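PDB 4ZAD: ferulic acid decarboxylase 1 from Candida dubliniensis, which catalyses the reversible decarboxylation of cinnamic, ferulic and p-coumaric acids to styrene and vinylphenols, using prenylated FMN with manganese. Local coordinates for residues F156-Y160 and G161-L165; L191-N194 and P195-V198; A225-L228 and V229-M232; G237-E240 and A241-I244. All blocks are in the same frame, centred on the assembly; numbering follows the deposited sequence.

Interaction 1: residues F156-Y160 and G161-L165. With 4LU (1-deoxy-5-O-phosphono-1-(3,3,4,5-tetramethyl-9,11-dioxo-2,3,8,9,10,11-hexahydro-7H-quinolino[1,8-fg]pteridin-12-ium-7-y l)-D-ribitol), chain E.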
loop_
_atom_site.group_PDB
_atom_site.type_symbol
_atom_site.label_atom_id
_atom_site.label_comp_id
_atom_site.label_asym_id
_atom_site.label_seq_id
_atom_site.Cartn_x
_atom_site.Cartn_y
_atom_site.Cartn_z
ATOM N N PHE A 156 -12.623 -0.328 28.757
ATOM C CA PHE A 156 -13.621 0.164 27.802
ATOM C C PHE A 156 -14.766 -0.815 27.579
ATOM O O PHE A 156 -14.688 -1.744 26.758
ATOM C CB PHE A 156 -12.965 0.594 26.508
ATOM C CG PHE A 156 -12.451 2.012 26.548
ATOM C CD1 PHE A 156 -11.172 2.288 26.986
ATOM C CD2 PHE A 156 -13.255 3.077 26.138
ATOM C CE1 PHE A 156 -10.708 3.596 27.011
ATOM C CE2 PHE A 156 -12.799 4.377 26.173
ATOM C CZ PHE A 156 -11.556 4.646 26.601
ATOM N N ILE A 157 -15.837 -0.586 28.331
ATOM C CA ILE A 157 -16.968 -1.497 28.378
ATOM C C ILE A 157 -17.801 -1.329 27.122
ATOM O O ILE A 157 -18.467 -2.259 26.686
ATOM C CB ILE A 157 -17.818 -1.249 29.652
ATOM C CG1 ILE A 157 -18.807 -2.384 29.893
ATOM C CG2 ILE A 157 -18.542 0.121 29.612
ATOM C CD1 ILE A 157 -19.573 -2.214 31.177
ATOM N N GLN A 158 -17.730 -0.145 26.530
ATOM C CA GLN A 158 -18.569 0.216 25.391
ATOM C C GLN A 158 -17.701 0.427 24.187
ATOM O O GLN A 158 -17.082 1.475 23.996
ATOM C CB GLN A 158 -19.432 1.430 25.717
ATOM C CG GLN A 158 -19.871 2.315 24.579
ATOM C CD GLN A 158 -20.579 1.608 23.451
ATOM O OE1 GLN A 158 -20.666 0.393 23.404
ATOM N NE2 GLN A 158 -21.067 2.394 22.507
ATOM N N THR A 159 -17.639 -0.623 23.384
ATOM C CA THR A 159 -16.953 -0.571 22.130
ATOM C C THR A 159 -17.855 -1.056 21.004
ATOM O O THR A 159 -17.502 -0.880 19.862
ATOM C CB THR A 159 -15.625 -1.373 22.169
ATOM O OG1 THR A 159 -15.888 -2.788 22.255
ATOM C CG2 THR A 159 -14.793 -0.944 23.353
ATOM N N TYR A 160 -19.009 -1.654 21.289
ATOM C CA TYR A 160 -19.837 -2.184 20.204
ATOM C C TYR A 160 -21.298 -2.326 20.599
ATOM O O TYR A 160 -22.024 -3.223 20.133
ATOM C CB TYR A 160 -19.263 -3.519 19.695
ATOM C CG TYR A 160 -19.566 -3.849 18.231
ATOM C CD1 TYR A 160 -18.812 -3.319 17.215
ATOM C CD2 TYR A 160 -20.602 -4.730 17.879
ATOM C CE1 TYR A 160 -19.088 -3.645 15.867
ATOM C CE2 TYR A 160 -20.866 -5.068 16.560
ATOM C CZ TYR A 160 -20.100 -4.518 15.562
ATOM O OH TYR A 160 -20.340 -4.837 14.259
ATOM N N GLY A 161 -21.736 -1.412 21.449
ATOM C CA GLY A 161 -23.121 -1.272 21.780
ATOM C C GLY A 161 -23.510 0.098 21.310
ATOM O O GLY A 161 -22.662 0.850 20.790
ATOM N N MET A 162 -24.773 0.441 21.580
ATOM C CA MET A 162 -25.469 1.536 20.899
ATOM C C MET A 162 -26.036 2.525 21.894
ATOM O O MET A 162 -26.726 2.131 22.812
ATOM C CB MET A 162 -26.605 0.906 20.111
ATOM C CG MET A 162 -27.512 1.813 19.361
ATOM S SD MET A 162 -28.731 0.821 18.428
ATOM C CE MET A 162 -30.021 0.518 19.636
ATOM N N TRP A 163 -25.754 3.812 21.699
ATOM C CA TRP A 163 -26.292 4.841 22.589
ATOM C C TRP A 163 -27.553 5.272 21.937
ATOM O O TRP A 163 -27.551 5.538 20.738
ATOM C CB TRP A 163 -25.389 6.076 22.706
ATOM C CG TRP A 163 -24.038 5.869 23.292
ATOM C CD1 TRP A 163 -22.872 5.778 22.622
ATOM C CD2 TRP A 163 -23.719 5.754 24.675
ATOM N NE1 TRP A 163 -21.835 5.590 23.497
ATOM C CE2 TRP A 163 -22.337 5.572 24.770
ATOM C CE3 TRP A 163 -24.475 5.744 25.838
ATOM C CZ2 TRP A 163 -21.691 5.426 25.981
ATOM C CZ3 TRP A 163 -23.831 5.572 27.039
ATOM C CH2 TRP A 163 -22.456 5.421 27.103
ATOM N N VAL A 164 -28.611 5.341 22.747
ATOM C CA VAL A 164 -29.899 5.825 22.337
ATOM C C VAL A 164 -30.106 7.126 23.064
ATOM O O VAL A 164 -30.188 7.124 24.300
ATOM C CB VAL A 164 -30.994 4.822 22.762
ATOM C CG1 VAL A 164 -32.414 5.318 22.348
ATOM C CG2 VAL A 164 -30.673 3.412 22.230
ATOM N N LEU A 165 -30.141 8.234 22.318
ATOM C CA LEU A 165 -30.432 9.560 22.858
ATOM C C LEU A 165 -31.539 10.137 22.012
ATOM O O LEU A 165 -31.569 9.919 20.807
ATOM C CB LEU A 165 -29.188 10.470 22.817
ATOM C CG LEU A 165 -28.237 10.588 24.043
ATOM C CD1 LEU A 165 -28.203 9.337 24.918
ATOM C CD2 LEU A 165 -26.799 10.907 23.640
HETATM C C9 4LU E . -17.432 3.416 15.283
HETATM C C8 4LU E . -17.393 2.045 15.570
HETATM C C7 4LU E . -16.730 1.572 16.712
HETATM C C10 4LU E . -17.194 6.597 17.137
HETATM C C6 4LU E . -16.003 2.560 17.559
HETATM N N3 4LU E . -16.700 8.373 19.151
HETATM C C2 4LU E . -17.493 8.730 18.134
HETATM C C13 4LU E . -16.380 1.841 19.791
HETATM C C5 4LU E . -15.302 2.143 18.778
HETATM C C1 4LU E . -14.745 4.580 19.017
HETATM O O2 4LU E . -17.988 9.864 18.168
HETATM N N1 4LU E . -17.737 7.852 17.130
HETATM C C4 4LU E . -16.121 7.156 19.201
HETATM O O4 4LU E . -15.404 6.961 20.212
HETATM C C4A 4LU E . -16.338 6.237 18.200
HETATM N N5 4LU E . -15.445 4.948 17.982
HETATM C C3 4LU E . -14.647 3.259 19.440
HETATM C C12 4LU E . -14.420 0.909 18.615
HETATM C C5A 4LU E . -16.043 3.995 17.175
HETATM C C7M 4LU E . -16.682 0.111 17.076
HETATM C C8M 4LU E . -18.136 1.133 14.630
HETATM C C9A 4LU E . -16.917 4.401 16.141
HETATM N N10 4LU E . -17.472 5.729 16.124
HETATM C "C1'" 4LU E . -17.832 6.381 14.857
HETATM C "C2'" 4LU E . -19.343 6.609 14.859
HETATM O "O2'" 4LU E . -19.991 5.388 15.269
HETATM C "C3'" 4LU E . -19.865 7.081 13.495
HETATM O "O3'" 4LU E . -19.290 8.363 13.168
HETATM C "C4'" 4LU E . -21.405 7.186 13.461
HETATM O "O4'" 4LU E . -21.803 7.937 12.310
HETATM C "C5'" 4LU E . -21.954 7.917 14.699
HETATM O "O5'" 4LU E . -23.357 8.089 14.680
HETATM P P 4LU E . -24.067 9.469 14.345
HETATM O O2P 4LU E . -25.496 9.070 14.711
HETATM O O3P 4LU E . -23.746 9.679 12.850
HETATM O O1P 4LU E . -23.421 10.509 15.236
#
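The flat carboxamide of Q158 and the indole of W163 meet with their planes nearly perpendicular, 89° apart. Q158 CG lies 3.9 Å from W163 CZ2, while Q158 NE2 approaches the indole obliquely. NE2 and W163 NE1 are 3.4 Å apart, but both are donors and share no bond; instead W163 NE1 hydrogen-bonds to the carbonyl of A178, which also takes a weak bond from NE2. The indole stacks on Y305 and meets the F216 ring. At the edge of the Y160 ring, CD1 is 4.0 Å from methyl C7M of the cofactor.

The amide itself is clamped by one residue. G161 N donates to Q158 OE1 (2.9 Å) in the carbonyl plane, on a lone pair, and Q158 NE2 donates to G161 O (2.8 Å), reaching it from well above the G161 carbonyl plane. A bend at chi2 (54°) folds the Q158 chain back to this backbone, and the paired bonds fix the amide's rotation. Between Q158 and G161 in the chain, T159 turns its carbonyl O to C13 of the cofactor, while its hydroxyl bonds to S321 N. I157 and Q158 both face G180, a classic beta bulge in the loop that precedes strand 162-166, beside the prenylated-flavin pocket.

Interaction 2: residues L191-N194 and P195-V198. With 4LU (1-deoxy-5-O-phosphono-1-(3,3,4,5-tetramethyl-9,11-dioxo-2,3,8,9,10,11-hexahydro-7H-quinolino[1,8-fg]pteridin-12-ium-7-y l)-D-ribitol), chain E.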
loop_
_atom_site.group_PDB
_atom_site.type_symbol
_atom_site.label_atom_id
_atom_site.label_comp_id
_atom_site.label_asym_id
_atom_site.label_seq_id
_atom_site.Cartn_x
_atom_site.Cartn_y
_atom_site.Cartn_z
ATOM N N LEU A 191 -16.203 9.596 24.735
ATOM C CA LEU A 191 -16.201 10.721 23.807
ATOM C C LEU A 191 -17.590 11.212 23.415
ATOM O O LEU A 191 -18.492 10.418 23.109
ATOM C CB LEU A 191 -15.501 10.325 22.505
ATOM C CG LEU A 191 -13.986 10.368 22.412
ATOM C CD1 LEU A 191 -13.645 9.865 21.015
ATOM C CD2 LEU A 191 -13.483 11.769 22.616
ATOM N N VAL A 192 -17.691 12.536 23.344
ATOM C CA VAL A 192 -18.877 13.270 22.995
ATOM C C VAL A 192 -18.322 14.517 22.321
ATOM O O VAL A 192 -18.074 15.518 22.998
ATOM C CB VAL A 192 -19.671 13.632 24.285
ATOM C CG1 VAL A 192 -20.838 14.571 23.973
ATOM C CG2 VAL A 192 -20.140 12.330 25.057
ATOM N N ILE A 193 -18.048 14.472 21.008
ATOM C CA ILE A 193 -17.376 15.611 20.338
ATOM C C ILE A 193 -18.119 16.086 19.118
ATOM O O ILE A 193 -18.917 15.391 18.552
ATOM C CB ILE A 193 -15.899 15.300 19.978
ATOM C CG1 ILE A 193 -15.791 14.221 18.889
ATOM C CG2 ILE A 193 -15.122 14.796 21.253
ATOM C CD1 ILE A 193 -14.390 13.927 18.382
ATOM N N ASN A 194 -17.864 17.314 18.737
ATOM C CA ASN A 194 -18.406 17.870 17.531
ATOM C C ASN A 194 -17.856 17.082 16.363
ATOM O O ASN A 194 -16.732 16.587 16.441
ATOM C CB ASN A 194 -18.023 19.343 17.398
ATOM C CG ASN A 194 -18.843 20.243 18.299
ATOM O OD1 ASN A 194 -20.038 20.049 18.435
ATOM N ND2 ASN A 194 -18.206 21.257 18.898
ATOM N N PRO A 195 -18.669 16.882 15.302
ATOM C CA PRO A 195 -20.111 17.178 15.150
ATOM C C PRO A 195 -20.988 15.931 15.321
ATOM O O PRO A 195 -22.058 15.824 14.691
ATOM C CB PRO A 195 -20.201 17.672 13.710
ATOM C CG PRO A 195 -19.156 16.773 12.970
ATOM C CD PRO A 195 -18.103 16.347 14.050
ATOM N N GLN A 196 -20.534 15.007 16.176
ATOM C CA GLN A 196 -21.212 13.729 16.348
ATOM C C GLN A 196 -22.607 13.879 16.927
ATOM O O GLN A 196 -22.874 14.742 17.773
ATOM C CB GLN A 196 -20.386 12.789 17.220
ATOM C CG GLN A 196 -19.038 12.477 16.613
ATOM C CD GLN A 196 -19.137 11.705 15.303
ATOM O OE1 GLN A 196 -19.409 12.289 14.232
ATOM N NE2 GLN A 196 -18.936 10.385 15.379
ATOM N N HIS A 197 -23.504 13.009 16.497
ATOM C CA HIS A 197 -24.861 13.135 16.967
ATOM C C HIS A 197 -25.070 13.002 18.481
ATOM O O HIS A 197 -25.934 13.672 19.027
ATOM C CB HIS A 197 -25.790 12.223 16.162
ATOM C CG HIS A 197 -25.974 12.695 14.755
ATOM N ND1 HIS A 197 -25.631 13.970 14.372
ATOM C CD2 HIS A 197 -26.497 12.098 13.665
ATOM C CE1 HIS A 197 -25.911 14.134 13.097
ATOM N NE2 HIS A 197 -26.443 13.012 12.645
ATOM N N VAL A 198 -24.279 12.178 19.166
ATOM C CA VAL A 198 -24.397 12.110 20.641
ATOM C C VAL A 198 -24.250 13.505 21.239
ATOM O O VAL A 198 -24.891 13.794 22.243
ATOM C CB VAL A 198 -23.400 11.146 21.324
ATOM C CG1 VAL A 198 -23.761 9.708 21.049
ATOM C CG2 VAL A 198 -22.020 11.402 20.866
HETATM C C9 4LU E . -17.432 3.416 15.283
HETATM C C8 4LU E . -17.393 2.045 15.570
HETATM C C7 4LU E . -16.730 1.572 16.712
HETATM C C10 4LU E . -17.194 6.597 17.137
HETATM C C6 4LU E . -16.003 2.560 17.559
HETATM N N3 4LU E . -16.700 8.373 19.151
HETATM C C2 4LU E . -17.493 8.730 18.134
HETATM C C13 4LU E . -16.380 1.841 19.791
HETATM C C5 4LU E . -15.302 2.143 18.778
HETATM C C1 4LU E . -14.745 4.580 19.017
HETATM O O2 4LU E . -17.988 9.864 18.168
HETATM N N1 4LU E . -17.737 7.852 17.130
HETATM C C4 4LU E . -16.121 7.156 19.201
HETATM O O4 4LU E . -15.404 6.961 20.212
HETATM C C4A 4LU E . -16.338 6.237 18.200
HETATM N N5 4LU E . -15.445 4.948 17.982
HETATM C C3 4LU E . -14.647 3.259 19.440
HETATM C C12 4LU E . -14.420 0.909 18.615
HETATM C C5A 4LU E . -16.043 3.995 17.175
HETATM C C7M 4LU E . -16.682 0.111 17.076
HETATM C C8M 4LU E . -18.136 1.133 14.630
HETATM C C9A 4LU E . -16.917 4.401 16.141
HETATM N N10 4LU E . -17.472 5.729 16.124
HETATM C "C1'" 4LU E . -17.832 6.381 14.857
HETATM C "C2'" 4LU E . -19.343 6.609 14.859
HETATM O "O2'" 4LU E . -19.991 5.388 15.269
HETATM C "C3'" 4LU E . -19.865 7.081 13.495
HETATM O "O3'" 4LU E . -19.290 8.363 13.168
HETATM C "C4'" 4LU E . -21.405 7.186 13.461
HETATM O "O4'" 4LU E . -21.803 7.937 12.310
HETATM C "C5'" 4LU E . -21.954 7.917 14.699
HETATM O "O5'" 4LU E . -23.357 8.089 14.680
HETATM P P 4LU E . -24.067 9.469 14.345
HETATM O O2P 4LU E . -25.496 9.070 14.711
HETATM O O3P 4LU E . -23.746 9.679 12.850
HETATM O O1P 4LU E . -23.421 10.509 15.236
#
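Q196, tied by its backbone to I193, sends its side-chain amide into the cofactor. NE2 spends both hydrogens there, one on the ring carbonyl O2 and one on the ribityl hydroxyl O3', each 3.0 Å away. The Q196 chain leaves with CG anti to its carbonyl carbon and bends at chi2 (-65°), which carries NE2 between these two oxygens and brings CG to 3.2 Å from O2. Next along the chain, H197 N donates to phosphate oxygen O1P at 2.8 Å, and the imidazole lies oblique to O2P. L191 covers the other carbonyl of the same pyrimidine ring, its CD1 3.5 Å from O4.

Q196 occupies the N-cap position and H197 opens helix 197-207, so the phosphate sits at a helix N-terminus, where the helix dipole would be expected to favour its negative charge. The approach to that helix is a tight turn: Q196 N bonds to I193 O (2.9 Å) in the carbonyl plane, and N194 and P195 at its corners are joined by a cis peptide bond, a type VI turn.

Farther out, V198 points back at the start of the loop, its CG2 4.2 Å from V192 CA, and rests on S176 of strand 173-176. Methylene CG1 of I193 lies 4.3 Å from CG of Q196. N194 OD1 accepts from K199 NZ in the first turn of the helix, and the H197 ring meets W172 edge-to-face while ND1 has a weak bond to Q200.

Interaction 3: residues A225-L228 and V229-M232. With K (potassium ion), chain D; 4LU (1-deoxy-5-O-phosphono-1-(3,3,4,5-tetramethyl-9,11-dioxo-2,3,8,9,10,11-hexahydro-7H-quinolino[1,8-fg]pteridin-12-ium-7-y l)-D-ribitol), chain E.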
loop_
_atom_site.group_PDB
_atom_site.type_symbol
_atom_site.label_atom_id
_atom_site.label_comp_id
_atom_site.label_asym_id
_atom_site.label_seq_id
_atom_site.Cartn_x
_atom_site.Cartn_y
_atom_site.Cartn_z
ATOM N N ALA A 225 -28.139 -5.287 12.164
ATOM C CA ALA A 225 -28.372 -4.191 11.215
ATOM C C ALA A 225 -28.408 -2.863 11.977
ATOM O O ALA A 225 -27.948 -1.851 11.463
ATOM C CB ALA A 225 -29.670 -4.387 10.431
ATOM N N ALA A 226 -28.941 -2.885 13.200
ATOM C CA ALA A 226 -29.015 -1.680 14.044
ATOM C C ALA A 226 -27.623 -1.177 14.442
ATOM O O ALA A 226 -27.370 0.033 14.452
ATOM C CB ALA A 226 -29.879 -1.936 15.327
ATOM N N ILE A 227 -26.717 -2.096 14.778
ATOM C CA ILE A 227 -25.387 -1.678 15.193
ATOM C C ILE A 227 -24.613 -1.243 13.950
ATOM O O ILE A 227 -23.816 -0.340 14.012
ATOM C CB ILE A 227 -24.625 -2.776 16.061
ATOM C CG1 ILE A 227 -23.501 -2.139 16.915
ATOM C CG2 ILE A 227 -24.037 -3.909 15.168
ATOM C CD1 ILE A 227 -24.005 -1.363 18.111
ATOM N N LEU A 228 -24.844 -1.862 12.807
ATOM C CA LEU A 228 -24.215 -1.352 11.566
ATOM C C LEU A 228 -24.587 0.156 11.333
ATOM O O LEU A 228 -23.734 1.066 11.297
ATOM C CB LEU A 228 -24.613 -2.236 10.366
ATOM C CG LEU A 228 -23.809 -2.037 9.058
ATOM C CD1 LEU A 228 -23.618 -3.344 8.249
ATOM C CD2 LEU A 228 -24.473 -0.955 8.194
ATOM N N VAL A 229 -25.880 0.427 11.200
ATOM C CA VAL A 229 -26.331 1.821 11.034
ATOM C C VAL A 229 -25.905 2.730 12.200
ATOM O O VAL A 229 -25.608 3.895 11.979
ATOM C CB VAL A 229 -27.842 1.902 10.767
ATOM C CG1 VAL A 229 -28.306 3.340 10.640
ATOM C CG2 VAL A 229 -28.145 1.132 9.478
ATOM N N SER A 230 -25.842 2.186 13.411
ATOM C CA SER A 230 -25.376 2.939 14.556
ATOM C C SER A 230 -23.989 3.492 14.234
ATOM O O SER A 230 -23.595 4.561 14.678
ATOM C CB SER A 230 -25.331 2.093 15.862
ATOM O OG SER A 230 -26.622 1.864 16.409
ATOM N N SER A 231 -23.271 2.772 13.410
ATOM C CA SER A 231 -21.959 3.215 12.981
ATOM C C SER A 231 -21.893 4.099 11.702
ATOM O O SER A 231 -20.821 4.594 11.347
ATOM C CB SER A 231 -21.098 1.975 12.841
ATOM O OG SER A 231 -19.776 2.394 12.513
ATOM N N MET A 232 -23.031 4.326 11.041
ATOM C CA MET A 232 -23.128 5.075 9.784
ATOM C C MET A 232 -23.593 6.507 10.005
ATOM O O MET A 232 -24.521 6.719 10.768
ATOM C CB MET A 232 -24.176 4.373 8.918
ATOM C CG MET A 232 -24.473 4.999 7.567
ATOM S SD MET A 232 -25.198 3.750 6.525
ATOM C CE MET A 232 -25.171 4.555 4.914
HETATM K K K D . -25.490 6.631 13.298
HETATM C C9 4LU E . -17.432 3.416 15.283
HETATM C C8 4LU E . -17.393 2.045 15.570
HETATM C C7 4LU E . -16.730 1.572 16.712
HETATM C C10 4LU E . -17.194 6.597 17.137
HETATM C C6 4LU E . -16.003 2.560 17.559
HETATM N N3 4LU E . -16.700 8.373 19.151
HETATM C C2 4LU E . -17.493 8.730 18.134
HETATM C C13 4LU E . -16.380 1.841 19.791
HETATM C C5 4LU E . -15.302 2.143 18.778
HETATM C C1 4LU E . -14.745 4.580 19.017
HETATM O O2 4LU E . -17.988 9.864 18.168
HETATM N N1 4LU E . -17.737 7.852 17.130
HETATM C C4 4LU E . -16.121 7.156 19.201
HETATM O O4 4LU E . -15.404 6.961 20.212
HETATM C C4A 4LU E . -16.338 6.237 18.200
HETATM N N5 4LU E . -15.445 4.948 17.982
HETATM C C3 4LU E . -14.647 3.259 19.440
HETATM C C12 4LU E . -14.420 0.909 18.615
HETATM C C5A 4LU E . -16.043 3.995 17.175
HETATM C C7M 4LU E . -16.682 0.111 17.076
HETATM C C8M 4LU E . -18.136 1.133 14.630
HETATM C C9A 4LU E . -16.917 4.401 16.141
HETATM N N10 4LU E . -17.472 5.729 16.124
HETATM C "C1'" 4LU E . -17.832 6.381 14.857
HETATM C "C2'" 4LU E . -19.343 6.609 14.859
HETATM O "O2'" 4LU E . -19.991 5.388 15.269
HETATM C "C3'" 4LU E . -19.865 7.081 13.495
HETATM O "O3'" 4LU E . -19.290 8.363 13.168
HETATM C "C4'" 4LU E . -21.405 7.186 13.461
HETATM O "O4'" 4LU E . -21.803 7.937 12.310
HETATM C "C5'" 4LU E . -21.954 7.917 14.699
HETATM O "O5'" 4LU E . -23.357 8.089 14.680
HETATM P P 4LU E . -24.067 9.469 14.345
HETATM O O2P 4LU E . -25.496 9.070 14.711
HETATM O O3P 4LU E . -23.746 9.679 12.850
HETATM O O1P 4LU E . -23.421 10.509 15.236
#
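A226 O takes two hydrogen bonds from the same residue: S230 N and S230 OG, both 2.8 Å away, reach it from opposite faces of its carbonyl plane. The hydroxyl is folded back along the helix, OG anti to the S230 carbonyl carbon (chi1 -75°), and stands 39° out of the plane of the A226 carbonyl. One residue earlier, V229 N closes an almost straight helical bond to A225 O (174°).

Helix 224-230 then ends against a potassium ion. Its last turn and the residues after it turn three backbone oxygens to the metal, V229 O at 3.0 Å, S230 O at 3.1 Å and M232 O at 2.7 Å, a main-chain cation site at a helix C-terminus, where the carbonyl ends of the dipoles would be expected to attract a cation. The cofactor adds O2P at 2.8 Å and O5', while W175 O and E240 OE1 complete the shell.

A backbone bond from M232 N to V229 O (2.8 Å) curls the chain so that the M232 carbonyl can join. S231 meets the flavin at its edge, OG near the ring plane and beside methyl C8M. L228 packs on L337 of helix 334-347, and V229 turns to Y243 and I244 of helix 240-247.

Interaction 4: residues G237-E240 and A241-I244. With K (potassium ion), chain D; MN (manganese (II) ion), chain C.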
loop_
_atom_site.group_PDB
_atom_site.type_symbol
_atom_site.label_atom_id
_atom_site.label_comp_id
_atom_site.label_asym_id
_atom_site.label_seq_id
_atom_site.Cartn_x
_atom_site.Cartn_y
_atom_site.Cartn_z
ATOM N N GLY A 237 -30.653 14.952 12.317
ATOM C CA GLY A 237 -32.121 14.911 12.471
ATOM C C GLY A 237 -32.756 13.583 12.092
ATOM O O GLY A 237 -33.939 13.401 12.302
ATOM N N ALA A 238 -31.982 12.644 11.565
ATOM C CA ALA A 238 -32.563 11.403 11.065
ATOM C C ALA A 238 -32.636 10.312 12.149
ATOM O O ALA A 238 -31.636 10.051 12.826
ATOM C CB ALA A 238 -31.782 10.917 9.885
ATOM N N THR A 239 -33.799 9.667 12.289
ATOM C CA THR A 239 -33.937 8.578 13.231
ATOM C C THR A 239 -33.431 7.278 12.565
ATOM O O THR A 239 -34.065 6.794 11.635
ATOM C CB THR A 239 -35.391 8.415 13.713
ATOM O OG1 THR A 239 -35.756 9.544 14.526
ATOM C CG2 THR A 239 -35.577 7.072 14.511
ATOM N N GLU A 240 -32.273 6.767 13.022
ATOM C CA GLU A 240 -31.668 5.549 12.502
ATOM C C GLU A 240 -32.653 4.380 12.438
ATOM O O GLU A 240 -32.683 3.649 11.444
ATOM C CB GLU A 240 -30.491 5.101 13.368
ATOM C CG GLU A 240 -29.215 5.850 13.166
ATOM C CD GLU A 240 -29.150 7.185 13.884
ATOM O OE1 GLU A 240 -28.263 8.011 13.565
ATOM O OE2 GLU A 240 -29.988 7.416 14.761
ATOM N N ALA A 241 -33.457 4.191 13.473
ATOM C CA ALA A 241 -34.429 3.060 13.495
ATOM C C ALA A 241 -35.224 2.852 12.191
ATOM O O ALA A 241 -35.536 1.723 11.854
ATOM C CB ALA A 241 -35.424 3.176 14.685
ATOM N N GLU A 242 -35.544 3.931 11.485
ATOM C CA GLU A 242 -36.407 3.869 10.304
ATOM C C GLU A 242 -35.625 3.327 9.076
ATOM O O GLU A 242 -36.149 2.560 8.277
ATOM C CB GLU A 242 -36.972 5.261 10.023
ATOM C CG GLU A 242 -37.700 5.888 11.196
ATOM C CD GLU A 242 -38.391 7.231 10.878
ATOM O OE1 GLU A 242 -38.085 7.890 9.830
ATOM O OE2 GLU A 242 -39.246 7.629 11.725
ATOM N N TYR A 243 -34.362 3.728 8.929
ATOM C CA TYR A 243 -33.479 3.166 7.896
ATOM C C TYR A 243 -33.205 1.718 8.238
ATOM O O TYR A 243 -33.233 0.872 7.361
ATOM C CB TYR A 243 -32.192 3.953 7.832
ATOM C CG TYR A 243 -31.155 3.570 6.797
ATOM C CD1 TYR A 243 -31.455 3.475 5.431
ATOM C CD2 TYR A 243 -29.829 3.432 7.164
ATOM C CE1 TYR A 243 -30.454 3.173 4.494
ATOM C CE2 TYR A 243 -28.826 3.142 6.228
ATOM C CZ TYR A 243 -29.137 3.020 4.906
ATOM O OH TYR A 243 -28.122 2.708 4.029
ATOM N N ILE A 244 -32.994 1.400 9.514
ATOM C CA ILE A 244 -32.717 -0.007 9.868
ATOM C C ILE A 244 -33.892 -0.892 9.453
ATOM O O ILE A 244 -33.692 -1.953 8.868
ATOM C CB ILE A 244 -32.352 -0.218 11.360
ATOM C CG1 ILE A 244 -31.018 0.505 11.710
ATOM C CG2 ILE A 244 -32.246 -1.676 11.652
ATOM C CD1 ILE A 244 -30.951 1.000 13.100
HETATM K K K D . -25.490 6.631 13.298
HETATM MN MN MN C . -27.284 9.796 13.641
HETATM O O HOH W 1 -29.094 10.646 12.433
HETATM O O HOH W 2 -26.092 9.740 11.680
#
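E240, whose main chain ties it to I244, carries in OE1 an oxygen gripped by two metals: manganese at 2.0 Å and, more loosely, potassium at 3.1 Å. Its CG sits beside the backbone N and the chain kinks at chi2 (80°), which swings the carboxylate away from the helix and over to the ions. N174 OD1 is a further manganese ligand, and phosphate oxygen O2P of the cofactor binds both ions. Two waters complete the manganese shell. One of them, 2.3 Å from the metal, donates to A238 O at 2.6 Å, which puts A238 in the second shell, where it probably orients this ligand.

This is the metal site of a UbiD-type decarboxylase: the glutamate projects from the first turn of helix 240-247 and joins the protein to the cofactor phosphate through the cations. The same residue begins the helical bonding, E240 O accepting from I244 N at 3.0 Å, nearly in line with the carbonyl. One step back, T239 O accepts from E242 N at 3.2 Å, the donor standing 44° above its carbonyl plane.

Methyl CG2 of T239 lies over the start of the helix, 3.9 Å from A241 CB, and its hydroxyl bonds to T173 N. I244 CD1 bends back to E240 CB at 4.1 Å, and the I244 side chain packs on W175 and V229. Y243 leads away to give its hydroxyl to L106 O.

Overall arrangement
All four interactions lie within the Rift-related region around one cofactor. Interactions 1, 3 and 4 are buried, whereas interaction 2 is only partly so, its turn reaching the surface at N194. Interaction 1 sits where a loop enters the sheet, with an amide clamp and aromatic packing by the flavin. Interaction 2 holds the pyrimidine, ribityl and phosphate parts of the cofactor through hydrogen bonds at a helix start. Interactions 3 and 4 serve the metals, one with main-chain carbonyls after a helix end, the other with a carboxylate from a helix start; both bind potassium, and their successive helices pack through V229 and I244. M162 and I227 join interactions 1 and 3.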